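Local coordinates for cytoplasmic protein (Cryptococcus neoformans var. grubii serotype A, PDB 7LPO) that probably hydrolyses steryl beta-glucosides, releasing the sugar from the sterol, as a sterylglucosidase of glycoside hydrolase family 5, at residues Arg100-Trp105 with Phe139-Gln144; Gly265-Asn270 with Phe426-Val431; Val693-Asp698 with Tyr754-Thr759. One frame throughout, in Å; residues are numbered along the deposited sequence.

Interaction 1: Arg100-Trp105 with Phe139-Gln144; sequences RYVFTW and FMDPHQ
The F103 ring lies against P142, whose CA sits over one ring face at 4.0 Å from the centroid, a CH-pi contact. CZ of F103 also meets P142 CB at 3.8 Å, while CB of M140 fills in at the edge of the same ring. F103 reaches this place because its CG stands between backbone N and carbonyl carbon (chi1 69°), turning the ring over the neighbouring strand. Alongside, the methyl of M140 touches Y101, CE to CD1, and its SD lies obliquely to that ring in a Met-aromatic contact. Helices 118-133 and 232-254 cover this side. The two strands run parallel, in register from R100 with F139 to F103 with P142, as adjacent strands of the TIM barrel of family 5 hydrolases, with helix 118-133 in the connection between them. Alternate backbone groups bind across the pair: Y101 N to F139 O, D141 N to Y101 O, F103 N to D141 O and H143 N to F103 O. The other face carries R100, V102, F139, D141 and H143. The aliphatic part of R100 crosses the F139 ring, CD approaching CZ to 3.4 Å. Beyond it the guanidinium stacks on the D141 carboxylate, their planes 11° apart; NH1 and D141 OD2, 3.4 Å apart, form a salt bridge by charge alone, because the N-H groups are directed past it, to N42, D267, E521 and N270. The syn lone pair of D141 OD2 instead receives ND1 of H143 at 2.8 Å, near the imidazole plane, while NE2 binds D145, fixing that ring about 5 Å from a bound Tris molecule.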
# COMPACT_ATOMS: atom_id res chain seq x y z
N ARG A 100 -0.97 -9.32 -2.55
CA ARG A 100 -1.76 -8.13 -2.81
C ARG A 100 -1.41 -7.70 -4.23
O ARG A 100 -0.26 -7.33 -4.50
CB ARG A 100 -1.45 -7.04 -1.80
CG ARG A 100 -2.30 -5.78 -1.97
CD ARG A 100 -2.24 -4.95 -0.73
NE ARG A 100 -2.93 -3.68 -0.83
CZ ARG A 100 -2.34 -2.52 -1.09
NH1 ARG A 100 -1.02 -2.45 -1.31
NH2 ARG A 100 -3.06 -1.41 -1.13
N TYR A 101 -2.37 -7.81 -5.14
CA TYR A 101 -2.09 -7.67 -6.56
C TYR A 101 -2.31 -6.22 -7.00
O TYR A 101 -3.42 -5.71 -6.91
CB TYR A 101 -2.95 -8.61 -7.40
CG TYR A 101 -2.53 -8.57 -8.84
CD1 TYR A 101 -3.02 -7.59 -9.70
CD2 TYR A 101 -1.60 -9.48 -9.34
CE1 TYR A 101 -2.61 -7.53 -11.03
CE2 TYR A 101 -1.19 -9.43 -10.67
CZ TYR A 101 -1.70 -8.45 -11.50
OH TYR A 101 -1.28 -8.39 -12.82
N VAL A 102 -1.26 -5.60 -7.51
CA VAL A 102 -1.25 -4.18 -7.82
C VAL A 102 -1.62 -3.96 -9.29
O VAL A 102 -1.00 -4.55 -10.18
CB VAL A 102 0.13 -3.57 -7.52
CG1 VAL A 102 0.18 -2.11 -7.94
CG2 VAL A 102 0.49 -3.72 -6.05
N PHE A 103 -2.63 -3.12 -9.53
CA PHE A 103 -2.96 -2.64 -10.86
C PHE A 103 -3.36 -1.18 -10.75
O PHE A 103 -3.76 -0.70 -9.69
CB PHE A 103 -4.09 -3.46 -11.52
CG PHE A 103 -5.42 -3.29 -10.87
CD1 PHE A 103 -5.78 -4.04 -9.76
CD2 PHE A 103 -6.33 -2.37 -11.36
CE1 PHE A 103 -7.00 -3.88 -9.15
CE2 PHE A 103 -7.56 -2.20 -10.76
CZ PHE A 103 -7.90 -2.96 -9.65
N THR A 104 -3.23 -0.45 -11.85
CA THR A 104 -3.56 0.97 -11.84
C THR A 104 -4.71 1.25 -12.78
O THR A 104 -4.92 0.56 -13.79
CB THR A 104 -2.36 1.84 -12.23
OG1 THR A 104 -1.98 1.56 -13.58
CG2 THR A 104 -1.19 1.56 -11.26
N TRP A 105 -5.48 2.28 -12.42
CA TRP A 105 -6.50 2.82 -13.31
C TRP A 105 -5.91 3.15 -14.68
O TRP A 105 -6.55 2.91 -15.71
CB TRP A 105 -7.09 4.06 -12.64
CG TRP A 105 -8.23 4.72 -13.32
CD1 TRP A 105 -8.93 4.27 -14.40
CD2 TRP A 105 -8.80 5.97 -12.96
NE1 TRP A 105 -9.91 5.17 -14.72
CE2 TRP A 105 -9.84 6.23 -13.85
CE3 TRP A 105 -8.54 6.90 -11.94
CZ2 TRP A 105 -10.62 7.38 -13.78
CZ3 TRP A 105 -9.30 8.04 -11.88
CH2 TRP A 105 -10.33 8.27 -12.79
N PHE A 139 -5.78 -10.70 -3.03
CA PHE A 139 -6.76 -9.63 -3.05
C PHE A 139 -6.23 -8.48 -3.90
O PHE A 139 -5.02 -8.24 -3.98
CB PHE A 139 -7.22 -9.20 -1.63
CG PHE A 139 -6.20 -8.47 -0.81
CD1 PHE A 139 -5.23 -9.16 -0.13
CD2 PHE A 139 -6.29 -7.10 -0.64
CE1 PHE A 139 -4.31 -8.49 0.66
CE2 PHE A 139 -5.38 -6.42 0.14
CZ PHE A 139 -4.40 -7.12 0.80
N MET A 140 -7.16 -7.83 -4.59
CA MET A 140 -6.85 -6.88 -5.65
C MET A 140 -6.69 -5.48 -5.08
O MET A 140 -7.52 -5.02 -4.29
CB MET A 140 -7.95 -6.90 -6.70
CG MET A 140 -8.34 -8.27 -7.22
SD MET A 140 -6.96 -9.16 -7.97
CE MET A 140 -6.63 -8.36 -9.45
N ASP A 141 -5.66 -4.78 -5.52
CA ASP A 141 -5.34 -3.44 -5.04
C ASP A 141 -5.43 -2.46 -6.20
O ASP A 141 -4.51 -2.41 -7.04
CB ASP A 141 -3.95 -3.41 -4.42
CG ASP A 141 -3.32 -2.03 -4.41
OD1 ASP A 141 -4.06 -1.01 -4.34
OD2 ASP A 141 -2.07 -1.96 -4.48
N PRO A 142 -6.52 -1.68 -6.31
CA PRO A 142 -6.52 -0.54 -7.24
C PRO A 142 -5.58 0.55 -6.73
O PRO A 142 -5.90 1.26 -5.76
CB PRO A 142 -7.98 -0.07 -7.23
CG PRO A 142 -8.68 -0.89 -6.23
CD PRO A 142 -7.69 -1.66 -5.43
N HIS A 143 -4.42 0.66 -7.34
CA HIS A 143 -3.30 1.34 -6.72
C HIS A 143 -3.07 2.71 -7.34
O HIS A 143 -3.20 2.90 -8.55
CB HIS A 143 -2.02 0.51 -6.84
CG HIS A 143 -0.91 1.00 -5.96
ND1 HIS A 143 -0.64 0.44 -4.73
CD2 HIS A 143 -0.03 2.02 -6.12
CE1 HIS A 143 0.37 1.09 -4.18
NE2 HIS A 143 0.76 2.05 -5.00
N GLN A 144 -2.71 3.66 -6.48
CA GLN A 144 -2.32 5.00 -6.89
C GLN A 144 -1.39 5.58 -5.83
O GLN A 144 -1.40 5.16 -4.66
CB GLN A 144 -3.55 5.91 -7.09
CG GLN A 144 -4.26 6.33 -5.81
CD GLN A 144 -3.58 7.49 -5.10
OE1 GLN A 144 -3.02 8.37 -5.73
NE2 GLN A 144 -3.63 7.49 -3.78
O HOH W 1 -5.68 -0.44 -2.26
O HOH W 2 -5.47 3.35 -9.95

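Interaction 2: Gly265-Asn270 with Phe426-Val431; sequences GWDSIN and FIQAPV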
# COMPACT_ATOMS: atom_id res chain seq x y z
N GLY A 265 -10.94 -11.17 -2.42
CA GLY A 265 -11.58 -9.90 -2.15
C GLY A 265 -10.86 -8.76 -2.84
O GLY A 265 -9.88 -8.95 -3.58
N TRP A 266 -11.35 -7.55 -2.57
CA TRP A 266 -10.86 -6.34 -3.21
C TRP A 266 -10.55 -5.30 -2.16
O TRP A 266 -11.36 -5.06 -1.25
CB TRP A 266 -11.88 -5.81 -4.22
CG TRP A 266 -12.14 -6.76 -5.35
CD1 TRP A 266 -12.83 -7.93 -5.28
CD2 TRP A 266 -11.70 -6.63 -6.70
NE1 TRP A 266 -12.85 -8.53 -6.51
CE2 TRP A 266 -12.16 -7.76 -7.40
CE3 TRP A 266 -10.97 -5.66 -7.39
CZ2 TRP A 266 -11.90 -7.96 -8.75
CZ3 TRP A 266 -10.70 -5.86 -8.73
CH2 TRP A 266 -11.18 -7.00 -9.40
N ASP A 267 -9.37 -4.69 -2.26
CA ASP A 267 -9.01 -3.51 -1.50
C ASP A 267 -9.73 -2.29 -2.08
O ASP A 267 -10.12 -2.28 -3.26
CB ASP A 267 -7.50 -3.28 -1.53
CG ASP A 267 -6.94 -2.75 -0.20
OD1 ASP A 267 -7.71 -2.24 0.64
OD2 ASP A 267 -5.71 -2.85 -0.01
N SER A 268 -9.91 -1.27 -1.25
CA SER A 268 -10.43 -0.01 -1.75
C SER A 268 -9.27 0.83 -2.30
O SER A 268 -8.10 0.45 -2.24
CB SER A 268 -11.21 0.72 -0.66
OG SER A 268 -10.44 0.95 0.48
N ILE A 269 -9.61 1.98 -2.89
CA ILE A 269 -8.61 2.80 -3.55
C ILE A 269 -7.44 3.05 -2.62
O ILE A 269 -7.61 3.45 -1.46
CB ILE A 269 -9.23 4.12 -4.03
CG1 ILE A 269 -8.18 4.96 -4.76
CG2 ILE A 269 -9.82 4.90 -2.88
CD1 ILE A 269 -8.80 6.09 -5.58
N ASN A 270 -6.23 2.84 -3.13
CA ASN A 270 -5.04 2.87 -2.30
C ASN A 270 -4.73 4.28 -1.81
O ASN A 270 -4.78 5.24 -2.59
CB ASN A 270 -3.85 2.32 -3.09
CG ASN A 270 -2.59 2.24 -2.25
OD1 ASN A 270 -2.48 1.40 -1.37
ND2 ASN A 270 -1.63 3.12 -2.52
N PHE A 426 -11.84 -5.43 1.69
CA PHE A 426 -10.64 -5.01 2.40
C PHE A 426 -10.70 -3.50 2.53
O PHE A 426 -10.54 -2.77 1.54
CB PHE A 426 -9.38 -5.49 1.68
CG PHE A 426 -9.16 -6.98 1.78
CD1 PHE A 426 -8.46 -7.51 2.84
CD2 PHE A 426 -9.67 -7.84 0.82
CE1 PHE A 426 -8.26 -8.87 2.94
CE2 PHE A 426 -9.47 -9.21 0.91
CZ PHE A 426 -8.76 -9.72 1.96
N ILE A 427 -10.96 -3.04 3.74
CA ILE A 427 -11.30 -1.64 4.00
C ILE A 427 -10.02 -0.91 4.38
O ILE A 427 -9.46 -1.13 5.45
CB ILE A 427 -12.36 -1.52 5.10
CG1 ILE A 427 -13.68 -2.12 4.60
CG2 ILE A 427 -12.55 -0.07 5.49
CD1 ILE A 427 -14.43 -2.87 5.65
N GLN A 428 -9.56 -0.04 3.49
CA GLN A 428 -8.34 0.73 3.68
C GLN A 428 -8.75 2.17 3.89
O GLN A 428 -8.91 2.93 2.93
CB GLN A 428 -7.39 0.60 2.49
CG GLN A 428 -5.97 1.05 2.80
CD GLN A 428 -5.19 1.39 1.54
OE1 GLN A 428 -4.43 2.35 1.50
NE2 GLN A 428 -5.36 0.57 0.51
N ALA A 429 -8.92 2.55 5.16
CA ALA A 429 -9.17 3.94 5.49
C ALA A 429 -8.00 4.80 5.04
O ALA A 429 -6.89 4.30 4.82
CB ALA A 429 -9.39 4.10 7.00
N PRO A 430 -8.22 6.11 4.88
CA PRO A 430 -7.10 7.00 4.54
C PRO A 430 -5.96 6.90 5.54
O PRO A 430 -6.15 6.66 6.73
CB PRO A 430 -7.75 8.39 4.55
CG PRO A 430 -9.20 8.13 4.23
CD PRO A 430 -9.52 6.80 4.87
N VAL A 431 -4.75 7.10 5.02
CA VAL A 431 -3.53 6.94 5.81
C VAL A 431 -3.65 7.70 7.12
O VAL A 431 -4.09 8.86 7.15
CB VAL A 431 -2.32 7.41 4.99
CG1 VAL A 431 -1.12 7.65 5.87
CG2 VAL A 431 -1.98 6.40 3.91
O HOH W 3 -9.58 3.49 0.30
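The two backbones pair in parallel at D267 and F426, where F426 N donates to W266 O at 3.0 Å. S268 N returns only a weak bond to F426 O, and beyond this point side chains take over from the backbone. Nonpolar contact comes mainly from F426, whose ring turns its edge to the backbone of G265 and W266, with CE2 3.8 Å from G265 CA and W266 N near the ring plane, while F139 stacks on the ring. Among the side-chain bonds, OG of S268 accepts Q428 N at 3.3 Å. That hydroxyl donates to a water, which in turn gives its hydrogens to I269 O and Q428 O and so ties both segments together beyond the strand ends. The Q428 side chain, extended beyond CG, carries its amide between D267 and N270; OE1 is bound by the backbone N of E271. Charge enters through D267, whose OD2 pairs with R100 and whose OD1 binds S450 OG, and R100 also reaches N270 OD1. D267 OD1 lies 3.0 Å from F426 O, an approach of two acceptors that the nearby arginine and serine donor probably make tolerable.

Interaction 3: Val693-Asp698 with Tyr754-Thr759; sequences VRVRAD and YPVPGT
V695 packs its two methyls against different partners of the 754-759 loop: CG1 lies 3.8 Å from P757 CD and 4.0 Å from V756 CG1, while CG2 meets CE1 of the Y754 ring. The contact belongs to the C-terminal domain of family 5 hydrolases, whose arrangement here is consistent with a beta-sandwich; V695 lies on strand 689-696 of its four-stranded antiparallel sheet, and the loop runs from strand 749-753 to strand 761-770, the partner of 689-696 in that sheet. The division of labour between the methyls follows from the first torsion of V695, which sets CG1 opposite the backbone N (chi1 -172°) and leaves CG2 beside it. Two residues earlier, on the same side of the strand, V693 places both of its methyls near Y754 OH.

Where the strand gives out, the loop packs on backbone oxygens. V756 drops CB to 3.4 Å from R696 O and CG2 to the same distance from A697 O, and the P757 ring presses CG against V695 O. A697 CA in turn approaches P757 O at 3.3 Å in a CA-H...O contact, and a water donating to both A697 O and P757 O bridges strand end and loop at this edge.

The next shell holds these pieces in place. V693 and V695 are bonded through their backbones to Y764 and E762 of strand 761-770, and the P757 ring rests on the same two residues. D699 packs against V756 and pairs with R696. W752 and Y764 each meet the Y754 ring edge-to-face, and at its far end the Y754 hydroxyl donates to V674 O and is also hydrogen-bonded to T707 OG1.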
# COMPACT_ATOMS: atom_id res chain seq x y z
N VAL A 693 -1.40 -20.93 21.59
CA VAL A 693 -2.73 -20.93 20.99
C VAL A 693 -3.78 -21.17 22.07
O VAL A 693 -3.60 -22.03 22.95
CB VAL A 693 -2.83 -21.99 19.87
CG1 VAL A 693 -2.27 -23.31 20.35
CG2 VAL A 693 -4.27 -22.15 19.40
N ARG A 694 -4.86 -20.41 22.02
CA ARG A 694 -5.99 -20.58 22.92
C ARG A 694 -6.96 -21.57 22.28
O ARG A 694 -7.48 -21.31 21.19
CB ARG A 694 -6.68 -19.24 23.18
CG ARG A 694 -7.82 -19.29 24.19
CD ARG A 694 -8.19 -17.90 24.68
NE ARG A 694 -7.08 -17.26 25.40
CZ ARG A 694 -6.81 -17.45 26.69
NH1 ARG A 694 -7.56 -18.26 27.43
NH2 ARG A 694 -5.78 -16.84 27.25
N VAL A 695 -7.18 -22.70 22.94
CA VAL A 695 -7.99 -23.80 22.42
C VAL A 695 -9.20 -23.97 23.34
O VAL A 695 -9.05 -24.14 24.55
CB VAL A 695 -7.19 -25.11 22.33
CG1 VAL A 695 -7.99 -26.20 21.60
CG2 VAL A 695 -5.85 -24.89 21.63
N ARG A 696 -10.39 -23.92 22.76
CA ARG A 696 -11.64 -24.04 23.50
C ARG A 696 -12.19 -25.46 23.41
O ARG A 696 -11.80 -26.26 22.55
CB ARG A 696 -12.68 -23.05 22.98
CG ARG A 696 -12.28 -21.58 23.12
CD ARG A 696 -12.80 -20.74 21.95
NE ARG A 696 -12.26 -21.16 20.66
CZ ARG A 696 -12.42 -20.48 19.52
NH1 ARG A 696 -13.08 -19.33 19.52
NH2 ARG A 696 -11.91 -20.94 18.39
N ALA A 697 -13.13 -25.77 24.30
CA ALA A 697 -13.68 -27.11 24.37
C ALA A 697 -14.55 -27.45 23.16
O ALA A 697 -14.74 -28.63 22.87
CB ALA A 697 -14.49 -27.28 25.65
N ASP A 698 -15.07 -26.45 22.46
CA ASP A 698 -15.91 -26.69 21.29
C ASP A 698 -15.16 -26.56 19.97
O ASP A 698 -15.78 -26.61 18.91
CB ASP A 698 -17.12 -25.75 21.30
CG ASP A 698 -16.74 -24.29 21.49
OD1 ASP A 698 -15.53 -23.98 21.50
OD2 ASP A 698 -17.66 -23.45 21.61
N TYR A 754 -3.68 -32.16 18.42
CA TYR A 754 -3.87 -32.17 19.86
C TYR A 754 -5.35 -32.28 20.17
O TYR A 754 -6.18 -31.88 19.35
CB TYR A 754 -3.27 -30.91 20.53
CG TYR A 754 -3.50 -29.60 19.81
CD1 TYR A 754 -4.76 -29.01 19.76
CD2 TYR A 754 -2.44 -28.92 19.21
CE1 TYR A 754 -4.96 -27.81 19.10
CE2 TYR A 754 -2.63 -27.72 18.56
CZ TYR A 754 -3.89 -27.17 18.51
OH TYR A 754 -4.06 -25.97 17.86
N PRO A 755 -5.70 -32.84 21.33
CA PRO A 755 -7.11 -32.82 21.75
C PRO A 755 -7.48 -31.50 22.40
O PRO A 755 -6.70 -30.91 23.14
CB PRO A 755 -7.18 -33.97 22.77
CG PRO A 755 -5.80 -33.99 23.38
CD PRO A 755 -4.85 -33.61 22.26
N VAL A 756 -8.70 -31.05 22.13
CA VAL A 756 -9.20 -29.84 22.77
C VAL A 756 -9.45 -30.15 24.24
O VAL A 756 -9.54 -31.34 24.61
CB VAL A 756 -10.46 -29.31 22.07
CG1 VAL A 756 -10.25 -29.30 20.56
CG2 VAL A 756 -11.68 -30.13 22.45
N PRO A 757 -9.54 -29.15 25.11
CA PRO A 757 -9.88 -29.42 26.51
C PRO A 757 -11.30 -29.94 26.64
O PRO A 757 -12.20 -29.58 25.89
CB PRO A 757 -9.72 -28.06 27.20
CG PRO A 757 -8.94 -27.20 26.23
CD PRO A 757 -9.27 -27.72 24.86
N GLY A 758 -11.50 -30.82 27.63
CA GLY A 758 -12.84 -31.30 27.91
C GLY A 758 -13.78 -30.21 28.38
O GLY A 758 -15.00 -30.35 28.24
N THR A 759 -13.24 -29.12 28.91
CA THR A 759 -14.05 -28.03 29.42
C THR A 759 -13.27 -26.73 29.31
O THR A 759 -12.06 -26.70 29.53
CB THR A 759 -14.45 -28.28 30.88
OG1 THR A 759 -15.12 -27.12 31.40
CG2 THR A 759 -13.22 -28.57 31.74
O HOH W 4 -14.11 -31.01 24.49

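In the fold
Interactions 1 and 2 follow each other along the chain and are neighbours in the catalytic barrel, their centres 10 Å apart: strands 98-104, 137-143, 263-267 and 424-427 lie side by side in that order, all parallel. Strands 137-143 and 263-267 join the two contacts directly, M140 O lying 2.8 Å from D267 N, and Q144 NE2 reaches N270 O. Their C-terminal ends converge near the bound Tris, which probably marks the active-site pocket. Interaction 3 comes last in the sequence, in the C-terminal beta domain, its centre about 40 Å from that of interaction 1 and about 35 Å from that of interaction 2; it touches neither, the nearest atoms being about 23 Å from interaction 1 and about 20 Å from interaction 2.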